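Local coordinates for molybdopterin-guanine dinucleotide biosynthesis protein A (MobA) (Archaeoglobus fulgidus, PDB 3NGW) that probably transfers a guanine nucleotide from GTP to molybdopterin during biosynthesis of the molybdenum cofactor, at residues 3-8 against 39-44; 28-33 against 56-61; 113-118 against 156-161. All coordinates share one frame; numbering follows the deposited sequence.

Interaction 1 (3-8 against 39-44)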
loop_
_atom_site.group_PDB
_atom_site.type_symbol
_atom_site.label_atom_id
_atom_site.label_comp_id
_atom_site.label_asym_id
_atom_site.label_seq_id
_atom_site.Cartn_x
_atom_site.Cartn_y
_atom_site.Cartn_z
ATOM N N VAL A 3 -6.514 1.133 7.328
ATOM C CA VAL A 3 -5.578 1.355 6.236
ATOM C C VAL A 3 -4.146 1.008 6.634
ATOM O O VAL A 3 -3.652 1.459 7.672
ATOM C CB VAL A 3 -5.608 2.839 5.787
ATOM C CG1 VAL A 3 -4.666 3.059 4.619
ATOM C CG2 VAL A 3 -7.031 3.243 5.404
ATOM N N ALA A 4 -3.484 0.196 5.812
ATOM C CA ALA A 4 -2.095 -0.191 6.062
ATOM C C ALA A 4 -1.244 0.405 4.945
ATOM O O ALA A 4 -1.340 -0.019 3.801
ATOM C CB ALA A 4 -1.962 -1.719 6.064
ATOM N N VAL A 5 -0.413 1.388 5.274
ATOM C CA VAL A 5 0.436 2.030 4.276
ATOM C C VAL A 5 1.824 1.388 4.270
ATOM O O VAL A 5 2.517 1.377 5.288
ATOM C CB VAL A 5 0.555 3.547 4.557
ATOM C CG1 VAL A 5 1.310 4.244 3.419
ATOM C CG2 VAL A 5 -0.847 4.155 4.705
ATOM N N LEU A 6 2.211 0.830 3.126
ATOM C CA LEU A 6 3.509 0.176 2.991
ATOM C C LEU A 6 4.572 1.229 2.671
ATOM O O LEU A 6 4.595 1.768 1.564
ATOM C CB LEU A 6 3.448 -0.880 1.878
ATOM C CG LEU A 6 2.360 -1.954 1.976
ATOM C CD1 LEU A 6 2.427 -2.857 0.757
ATOM C CD2 LEU A 6 2.531 -2.774 3.243
ATOM N N VAL A 7 5.449 1.516 3.634
ATOM C CA VAL A 7 6.490 2.531 3.451
ATOM C C VAL A 7 7.916 2.001 3.576
ATOM O O VAL A 7 8.862 2.777 3.708
ATOM C CB VAL A 7 6.327 3.693 4.476
ATOM C CG1 VAL A 7 4.884 4.177 4.493
ATOM C CG2 VAL A 7 6.764 3.248 5.865
ATOM N N GLY A 8 8.072 0.684 3.525
ATOM C CA GLY A 8 9.397 0.103 3.646
ATOM C C GLY A 8 10.160 0.035 2.340
ATOM O O GLY A 8 11.304 -0.430 2.289
ATOM N N PHE A 39 -7.990 8.111 9.153
ATOM C CA PHE A 39 -8.487 6.743 9.311
ATOM C C PHE A 39 -7.773 5.948 10.399
ATOM O O PHE A 39 -6.962 6.492 11.148
ATOM C CB PHE A 39 -8.370 6.015 7.969
ATOM C CG PHE A 39 -8.728 6.875 6.790
ATOM C CD1 PHE A 39 -10.053 7.236 6.548
ATOM C CD2 PHE A 39 -7.735 7.390 5.967
ATOM C CE1 PHE A 39 -10.382 8.101 5.504
ATOM C CE2 PHE A 39 -8.050 8.253 4.924
ATOM C CZ PHE A 39 -9.378 8.611 4.693
ATOM N N GLN A 40 -8.104 4.662 10.501
ATOM C CA GLN A 40 -7.477 3.775 11.483
ATOM C C GLN A 40 -6.322 3.168 10.715
ATOM O O GLN A 40 -6.416 2.069 10.166
ATOM C CB GLN A 40 -8.443 2.690 11.920
ATOM C CG GLN A 40 -7.950 1.942 13.134
ATOM C CD GLN A 40 -8.850 0.787 13.486
ATOM O OE1 GLN A 40 -10.036 0.798 13.152
ATOM N NE2 GLN A 40 -8.303 -0.214 14.177
ATOM N N THR A 41 -5.221 3.903 10.717
ATOM C CA THR A 41 -4.041 3.569 9.939
ATOM C C THR A 41 -2.772 3.149 10.666
ATOM O O THR A 41 -2.489 3.620 11.758
ATOM C CB THR A 41 -3.690 4.792 9.071
ATOM O OG1 THR A 41 -4.870 5.221 8.385
ATOM C CG2 THR A 41 -2.600 4.470 8.079
ATOM N N VAL A 42 -2.021 2.244 10.045
ATOM C CA VAL A 42 -0.718 1.836 10.556
ATOM C C VAL A 42 0.205 1.947 9.359
ATOM O O VAL A 42 -0.209 1.737 8.224
ATOM C CB VAL A 42 -0.664 0.376 11.094
ATOM C CG1 VAL A 42 -1.546 0.236 12.310
ATOM C CG2 VAL A 42 -1.056 -0.610 10.004
ATOM N N PHE A 43 1.449 2.313 9.619
ATOM C CA PHE A 43 2.433 2.436 8.564
ATOM C C PHE A 43 3.391 1.272 8.744
ATOM O O PHE A 43 4.068 1.164 9.770
ATOM C CB PHE A 43 3.139 3.777 8.689
ATOM C CG PHE A 43 2.232 4.946 8.451
ATOM C CD1 PHE A 43 2.063 5.469 7.171
ATOM C CD2 PHE A 43 1.489 5.483 9.498
ATOM C CE1 PHE A 43 1.156 6.519 6.936
ATOM C CE2 PHE A 43 0.585 6.523 9.283
ATOM C CZ PHE A 43 0.415 7.043 7.999
ATOM N N VAL A 44 3.418 0.391 7.749
ATOM C CA VAL A 44 4.252 -0.801 7.793
ATOM C C VAL A 44 5.651 -0.585 7.232
ATOM O O VAL A 44 5.836 -0.399 6.029
ATOM C CB VAL A 44 3.585 -1.956 7.031
ATOM C CG1 VAL A 44 4.365 -3.251 7.267
ATOM C CG2 VAL A 44 2.140 -2.097 7.485
HETATM O O HOH W 1 6.549 -1.873 3.167
#
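Val5 and Phe43 project alongside each other from one face of a parallel pair of strands. The CB of Val5 sits 3.6 Å from Phe43 CD1. CG1, anti to the backbone N (chi1 -173°), stays with the same ring at 4.0 Å from Phe43 CD1; CG2 also meets the ring, at Phe43 CE1, and touches Thr41 CG2 at 3.8 Å. That threonine methyl lies over one face of the Phe43 ring, toward its rim, while Val7 CG1 comes up to the ring edge. Thr41 OG1 is hydrogen-bonded to the backbone O of Tyr36, so a polar atom on this apolar face has a partner. On the opposite face of the sheet Leu6 CD2 packs against Val44 CB, and Ala4 CB faces Val42 CG2.

Beneath the side chains, backbone bonds alternate as parallel strands require: Val42 N to Val3 O (3.0 Å), Val5 N to Val42 O, then Val44 N to Val5 O (2.8 Å). Val7 N extends the ladder to Val44 O, and a water joins that same oxygen to Gly8 N. Helix 28-36 covers the Val5 and Phe43 face and helix 72-83 the Val42 face, giving the helix-sheet-helix layering of the Rossmann-like core of the GT-A clan.

Interaction 2 (28-33 against 56-61); sequences LIEWVL and SRYEAE
Tyr58 and Glu30 join the loop after helix 48-55 to the side of helix 28-36, and the tyrosine hydroxyl carries the polar part of the contact. With CG beside the backbone N (chi1 -48°), the Tyr58 ring is sent toward the helix. Tyr58 OH donates to Glu30 OE2 at 2.9 Å, meeting the carboxylate on its anti side, somewhat out of the carboxylate plane, and the carboxylate stands nearly upright to the ring, their planes 80° apart. The same hydroxyl accepts from Arg57 NH2, also at 2.9 Å. One phenol thus bridges a carboxylate and a guanidinium whose closest charged atoms, Glu30 OE2 and Arg57 NH2, remain 5.2 Å apart; the arginine would be expected to make the phenol a stronger donor. A salt bridge from Arg57 NH1 to Glu20 gives the guanidinium a second hold.

Within the nucleotidyltransferase domain, this meeting joins the helix that precedes strand 40-44 to the connection leading into edge strand 62-63.

The ring faces are used for CH-pi and apolar contact. Leu33 CD2 stands over one face, 3.6 Å from the ring centroid and only 19° off its normal, while Arg57 CB covers the opposite face toward the rim. Ile29 approaches obliquely, its CG2 3.8 Å from Tyr58 CE2. The other leucine branch turns from the ring, and Leu33 CD1 lies 4.2 Å from Ala60 CB, beside Phe43 of the neighbouring strand.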
loop_
_atom_site.group_PDB
_atom_site.type_symbol
_atom_site.label_atom_id
_atom_site.label_comp_id
_atom_site.label_asym_id
_atom_site.label_seq_id
_atom_site.Cartn_x
_atom_site.Cartn_y
_atom_site.Cartn_z
ATOM N N LEU A 28 7.700 12.287 0.806
ATOM C CA LEU A 28 6.621 11.351 0.534
ATOM C C LEU A 28 5.988 10.817 1.800
ATOM O O LEU A 28 4.781 10.608 1.843
ATOM C CB LEU A 28 7.108 10.189 -0.323
ATOM C CG LEU A 28 7.075 10.452 -1.825
ATOM C CD1 LEU A 28 7.534 9.198 -2.544
ATOM C CD2 LEU A 28 5.672 10.846 -2.272
ATOM N N ILE A 29 6.790 10.583 2.831
ATOM C CA ILE A 29 6.221 10.075 4.072
ATOM C C ILE A 29 5.222 11.073 4.664
ATOM O O ILE A 29 4.212 10.671 5.237
ATOM C CB ILE A 29 7.304 9.756 5.119
ATOM C CG1 ILE A 29 6.645 9.182 6.368
ATOM C CG2 ILE A 29 8.120 10.999 5.436
ATOM C CD1 ILE A 29 5.879 7.866 6.123
ATOM N N GLU A 30 5.484 12.367 4.513
ATOM C CA GLU A 30 4.569 13.370 5.049
ATOM C C GLU A 30 3.310 13.438 4.193
ATOM O O GLU A 30 2.240 13.802 4.676
ATOM C CB GLU A 30 5.269 14.728 5.135
ATOM C CG GLU A 30 6.622 14.602 5.817
ATOM C CD GLU A 30 7.299 15.924 6.131
ATOM O OE1 GLU A 30 7.098 16.910 5.381
ATOM O OE2 GLU A 30 8.062 15.953 7.125
ATOM N N TRP A 31 3.439 13.070 2.925
ATOM C CA TRP A 31 2.295 13.052 2.030
ATOM C C TRP A 31 1.264 12.023 2.488
ATOM O O TRP A 31 0.087 12.344 2.624
ATOM C CB TRP A 31 2.729 12.700 0.612
ATOM C CG TRP A 31 2.968 13.874 -0.271
ATOM C CD1 TRP A 31 4.074 14.683 -0.300
ATOM C CD2 TRP A 31 2.078 14.373 -1.276
ATOM N NE1 TRP A 31 3.924 15.657 -1.267
ATOM C CE2 TRP A 31 2.709 15.491 -1.875
ATOM C CE3 TRP A 31 0.805 13.989 -1.723
ATOM C CZ2 TRP A 31 2.107 16.220 -2.910
ATOM C CZ3 TRP A 31 0.207 14.717 -2.754
ATOM C CH2 TRP A 31 0.858 15.823 -3.330
ATOM N N VAL A 32 1.709 10.785 2.710
ATOM C CA VAL A 32 0.809 9.715 3.136
ATOM C C VAL A 32 0.376 9.871 4.592
ATOM O O VAL A 32 -0.712 9.450 4.968
ATOM C CB VAL A 32 1.444 8.304 2.900
ATOM C CG1 VAL A 32 1.691 8.102 1.409
ATOM C CG2 VAL A 32 2.747 8.156 3.676
ATOM N N LEU A 33 1.226 10.491 5.402
ATOM C CA LEU A 33 0.913 10.736 6.800
ATOM C C LEU A 33 -0.352 11.591 6.835
ATOM O O LEU A 33 -1.341 11.220 7.467
ATOM C CB LEU A 33 2.082 11.468 7.463
ATOM C CG LEU A 33 2.795 10.874 8.686
ATOM C CD1 LEU A 33 2.707 9.370 8.710
ATOM C CD2 LEU A 33 4.261 11.325 8.671
ATOM N N SER A 56 10.347 8.401 15.740
ATOM C CA SER A 56 10.976 9.472 16.496
ATOM C C SER A 56 10.795 10.774 15.719
ATOM O O SER A 56 11.101 11.852 16.216
ATOM C CB SER A 56 12.465 9.179 16.740
ATOM O OG SER A 56 13.176 9.028 15.524
ATOM N N ARG A 57 10.273 10.673 14.500
ATOM C CA ARG A 57 10.039 11.855 13.683
ATOM C C ARG A 57 8.569 12.249 13.666
ATOM O O ARG A 57 8.235 13.429 13.700
ATOM C CB ARG A 57 10.511 11.618 12.241
ATOM C CG ARG A 57 11.976 11.945 11.994
ATOM C CD ARG A 57 12.498 11.339 10.693
ATOM N NE ARG A 57 11.823 11.856 9.509
ATOM C CZ ARG A 57 12.009 11.391 8.276
ATOM N NH1 ARG A 57 12.856 10.392 8.063
ATOM N NH2 ARG A 57 11.344 11.922 7.254
ATOM N N TYR A 58 7.694 11.254 13.630
ATOM C CA TYR A 58 6.263 11.501 13.555
ATOM C C TYR A 58 5.477 10.671 14.560
ATOM O O TYR A 58 5.830 9.531 14.847
ATOM C CB TYR A 58 5.774 11.158 12.151
ATOM C CG TYR A 58 6.623 11.745 11.052
ATOM C CD1 TYR A 58 6.611 13.104 10.799
ATOM C CD2 TYR A 58 7.440 10.941 10.266
ATOM C CE1 TYR A 58 7.390 13.649 9.789
ATOM C CE2 TYR A 58 8.229 11.481 9.246
ATOM C CZ TYR A 58 8.199 12.830 9.015
ATOM O OH TYR A 58 8.968 13.395 8.026
ATOM N N GLU A 59 4.406 11.257 15.080
ATOM C CA GLU A 59 3.534 10.593 16.027
ATOM C C GLU A 59 2.495 9.819 15.216
ATOM O O GLU A 59 1.454 10.372 14.844
ATOM C CB GLU A 59 2.822 11.633 16.879
ATOM C CG GLU A 59 2.160 11.104 18.126
ATOM C CD GLU A 59 3.086 11.170 19.322
ATOM O OE1 GLU A 59 4.090 10.418 19.331
ATOM O OE2 GLU A 59 2.818 11.980 20.246
ATOM N N ALA A 60 2.789 8.555 14.918
ATOM C CA ALA A 60 1.885 7.695 14.152
ATOM C C ALA A 60 2.202 6.264 14.540
ATOM O O ALA A 60 3.189 6.016 15.217
ATOM C CB ALA A 60 2.092 7.899 12.649
ATOM N N GLU A 61 1.366 5.327 14.123
ATOM C CA GLU A 61 1.574 3.926 14.451
ATOM C C GLU A 61 2.467 3.235 13.402
ATOM O O GLU A 61 2.027 2.969 12.286
ATOM C CB GLU A 61 0.202 3.242 14.542
ATOM C CG GLU A 61 0.216 1.750 14.862
ATOM C CD GLU A 61 -0.087 1.443 16.325
ATOM O OE1 GLU A 61 0.654 1.936 17.200
ATOM O OE2 GLU A 61 -1.060 0.705 16.594
#

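Interaction 3 (113-118 against 156-161); sequences CDALIP and LNVVYY
With chi1 at -60°, Asp114 holds CG beside its own backbone N, and from there OD2 reaches the residue just before the partner strand. It accepts the backbone N-H of Asn157 at 2.7 Å, on the anti side of the carboxylate. Asp114 N returns a bond of 2.9 Å to Asn157 O, in the carbonyl plane, so that both polar groups of the Asn157 backbone are gripped by one residue. The other carboxylate oxygen is taken by Ser133, further fixing the group's rotation. Asn157 CG, anti to the backbone N (chi1 171°), lays ND2 beside Cys113 CA.

From this point the parallel strands 115-118 and 158-161 run on in register. Val159 N points at Ala115 O in an almost straight bond of 2.8 Å (177°); Ile117 N then meets Val159 O, and Tyr161 N meets Ile117 O from above the carbonyl plane. Ile117 CD1 touches Val158 CG1 at 4.1 Å, while its CB faces Tyr160 CE1. Val158 CG1 also sits over one face of the Tyr160 ring. On the other side of the sheet, Cys113 CB packs 3.6 Å from Val159 CG2, and Tyr161 sends its hydroxyl to His103. Helix 98-111 packs on the Leu116 and Pro118 face, helix 150-154 on that of Ile117 and Val158. Where the ladder begins, therefore, an aspartate carboxylate replaces a backbone acceptor, tying edge strand 158-162 of the mixed sheet to its neighbour.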
loop_
_atom_site.group_PDB
_atom_site.type_symbol
_atom_site.label_atom_id
_atom_site.label_comp_id
_atom_site.label_asym_id
_atom_site.label_seq_id
_atom_site.Cartn_x
_atom_site.Cartn_y
_atom_site.Cartn_z
ATOM N N CYS A 113 -14.537 -12.032 0.523
ATOM C CA CYS A 113 -13.448 -12.646 -0.231
ATOM C C CYS A 113 -12.161 -12.446 0.544
ATOM O O CYS A 113 -12.123 -11.645 1.469
ATOM C CB CYS A 113 -13.315 -11.948 -1.578
ATOM S SG CYS A 113 -13.073 -10.163 -1.381
ATOM N N ASP A 114 -11.099 -13.156 0.169
ATOM C CA ASP A 114 -9.834 -12.979 0.872
ATOM C C ASP A 114 -9.175 -11.659 0.463
ATOM O O ASP A 114 -8.486 -11.028 1.259
ATOM C CB ASP A 114 -8.883 -14.146 0.609
ATOM C CG ASP A 114 -9.449 -15.466 1.068
ATOM O OD1 ASP A 114 -9.947 -15.544 2.211
ATOM O OD2 ASP A 114 -9.387 -16.430 0.283
ATOM N N ALA A 115 -9.391 -11.238 -0.775
ATOM C CA ALA A 115 -8.827 -9.981 -1.257
ATOM C C ALA A 115 -9.608 -9.443 -2.451
ATOM O O ALA A 115 -10.147 -10.204 -3.258
ATOM C CB ALA A 115 -7.350 -10.174 -1.638
ATOM N N LEU A 116 -9.679 -8.123 -2.535
ATOM C CA LEU A 116 -10.353 -7.436 -3.628
ATOM C C LEU A 116 -9.260 -6.553 -4.221
ATOM O O LEU A 116 -8.835 -5.577 -3.597
ATOM C CB LEU A 116 -11.502 -6.567 -3.106
ATOM C CG LEU A 116 -12.208 -5.737 -4.189
ATOM C CD1 LEU A 116 -13.132 -6.644 -4.962
ATOM C CD2 LEU A 116 -12.993 -4.591 -3.573
ATOM N N ILE A 117 -8.810 -6.904 -5.423
ATOM C CA ILE A 117 -7.715 -6.200 -6.082
ATOM C C ILE A 117 -8.100 -5.561 -7.410
ATOM O O ILE A 117 -8.621 -6.230 -8.305
ATOM C CB ILE A 117 -6.539 -7.185 -6.317
ATOM C CG1 ILE A 117 -6.094 -7.762 -4.969
ATOM C CG2 ILE A 117 -5.392 -6.490 -7.023
ATOM C CD1 ILE A 117 -5.050 -8.856 -5.069
ATOM N N PRO A 118 -7.846 -4.252 -7.556
ATOM C CA PRO A 118 -8.159 -3.509 -8.781
ATOM C C PRO A 118 -7.403 -4.092 -9.974
ATOM O O PRO A 118 -6.257 -4.523 -9.839
ATOM C CB PRO A 118 -7.712 -2.086 -8.447
ATOM C CG PRO A 118 -7.909 -2.019 -6.954
ATOM C CD PRO A 118 -7.349 -3.346 -6.510
ATOM N N LEU A 156 -5.961 -18.319 -2.997
ATOM C CA LEU A 156 -6.985 -17.627 -2.214
ATOM C C LEU A 156 -8.183 -17.230 -3.066
ATOM O O LEU A 156 -8.094 -17.177 -4.289
ATOM C CB LEU A 156 -6.395 -16.362 -1.581
ATOM C CG LEU A 156 -5.238 -16.531 -0.598
ATOM C CD1 LEU A 156 -4.634 -15.177 -0.278
ATOM C CD2 LEU A 156 -5.728 -17.222 0.660
ATOM N N ASN A 157 -9.303 -16.942 -2.415
ATOM C CA ASN A 157 -10.500 -16.516 -3.126
ATOM C C ASN A 157 -10.374 -15.009 -3.362
ATOM O O ASN A 157 -10.718 -14.205 -2.497
ATOM C CB ASN A 157 -11.748 -16.841 -2.294
ATOM C CG ASN A 157 -13.023 -16.240 -2.875
ATOM O OD1 ASN A 157 -13.281 -16.332 -4.080
ATOM N ND2 ASN A 157 -13.836 -15.633 -2.013
ATOM N N VAL A 158 -9.869 -14.637 -4.535
ATOM C CA VAL A 158 -9.662 -13.233 -4.884
ATOM C C VAL A 158 -10.697 -12.657 -5.853
ATOM O O VAL A 158 -11.093 -13.311 -6.818
ATOM C CB VAL A 158 -8.258 -13.028 -5.509
ATOM C CG1 VAL A 158 -8.003 -11.546 -5.745
ATOM C CG2 VAL A 158 -7.185 -13.615 -4.595
ATOM N N VAL A 159 -11.128 -11.425 -5.585
ATOM C CA VAL A 159 -12.092 -10.730 -6.434
ATOM C C VAL A 159 -11.365 -9.619 -7.177
ATOM O O VAL A 159 -10.948 -8.635 -6.570
ATOM C CB VAL A 159 -13.237 -10.075 -5.615
ATOM C CG1 VAL A 159 -14.102 -9.213 -6.532
ATOM C CG2 VAL A 159 -14.095 -11.145 -4.963
ATOM N N TYR A 160 -11.197 -9.774 -8.484
ATOM C CA TYR A 160 -10.521 -8.746 -9.262
ATOM C C TYR A 160 -11.534 -7.696 -9.703
ATOM O O TYR A 160 -12.406 -7.962 -10.519
ATOM C CB TYR A 160 -9.791 -9.400 -10.438
ATOM C CG TYR A 160 -8.578 -10.178 -9.963
ATOM C CD1 TYR A 160 -7.403 -9.517 -9.605
ATOM C CD2 TYR A 160 -8.626 -11.563 -9.800
ATOM C CE1 TYR A 160 -6.308 -10.214 -9.092
ATOM C CE2 TYR A 160 -7.532 -12.273 -9.285
ATOM C CZ TYR A 160 -6.379 -11.588 -8.934
ATOM O OH TYR A 160 -5.291 -12.260 -8.414
ATOM N N TYR A 161 -11.418 -6.505 -9.126
ATOM C CA TYR A 161 -12.327 -5.409 -9.409
ATOM C C TYR A 161 -11.901 -4.604 -10.633
ATOM O O TYR A 161 -10.771 -4.122 -10.710
ATOM C CB TYR A 161 -12.398 -4.489 -8.196
ATOM C CG TYR A 161 -13.674 -3.692 -8.083
ATOM C CD1 TYR A 161 -14.870 -4.302 -7.708
ATOM C CD2 TYR A 161 -13.678 -2.318 -8.311
ATOM C CE1 TYR A 161 -16.041 -3.559 -7.554
ATOM C CE2 TYR A 161 -14.841 -1.567 -8.161
ATOM C CZ TYR A 161 -16.016 -2.195 -7.778
ATOM O OH TYR A 161 -17.154 -1.451 -7.597
#

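Interactions 1 and 3 are two parallel strand pairs of one mixed sheet, their centres about 20 Å apart and their nearest atoms about 11 Å apart; strands 86-90 and 129-130 lie between them. Interaction 2 adjoins interaction 1 directly: Phe43 packs on Leu33, and Phe43 N is probably hydrogen-bonded to Glu61 O at 2.8 Å. The segments of interactions 1 and 2 alternate along the chain, and helix 28-36 leads into strand 40-44. Interactions 2 and 3 stand on opposite sides of the chain's centre, about 29 Å between centres. All three lie away from Asp184, a calcium ligand that holds no ion in this chain. Separately, a bound calcium ion lies about 11 Å from the side chain of Leu156 in interaction 3.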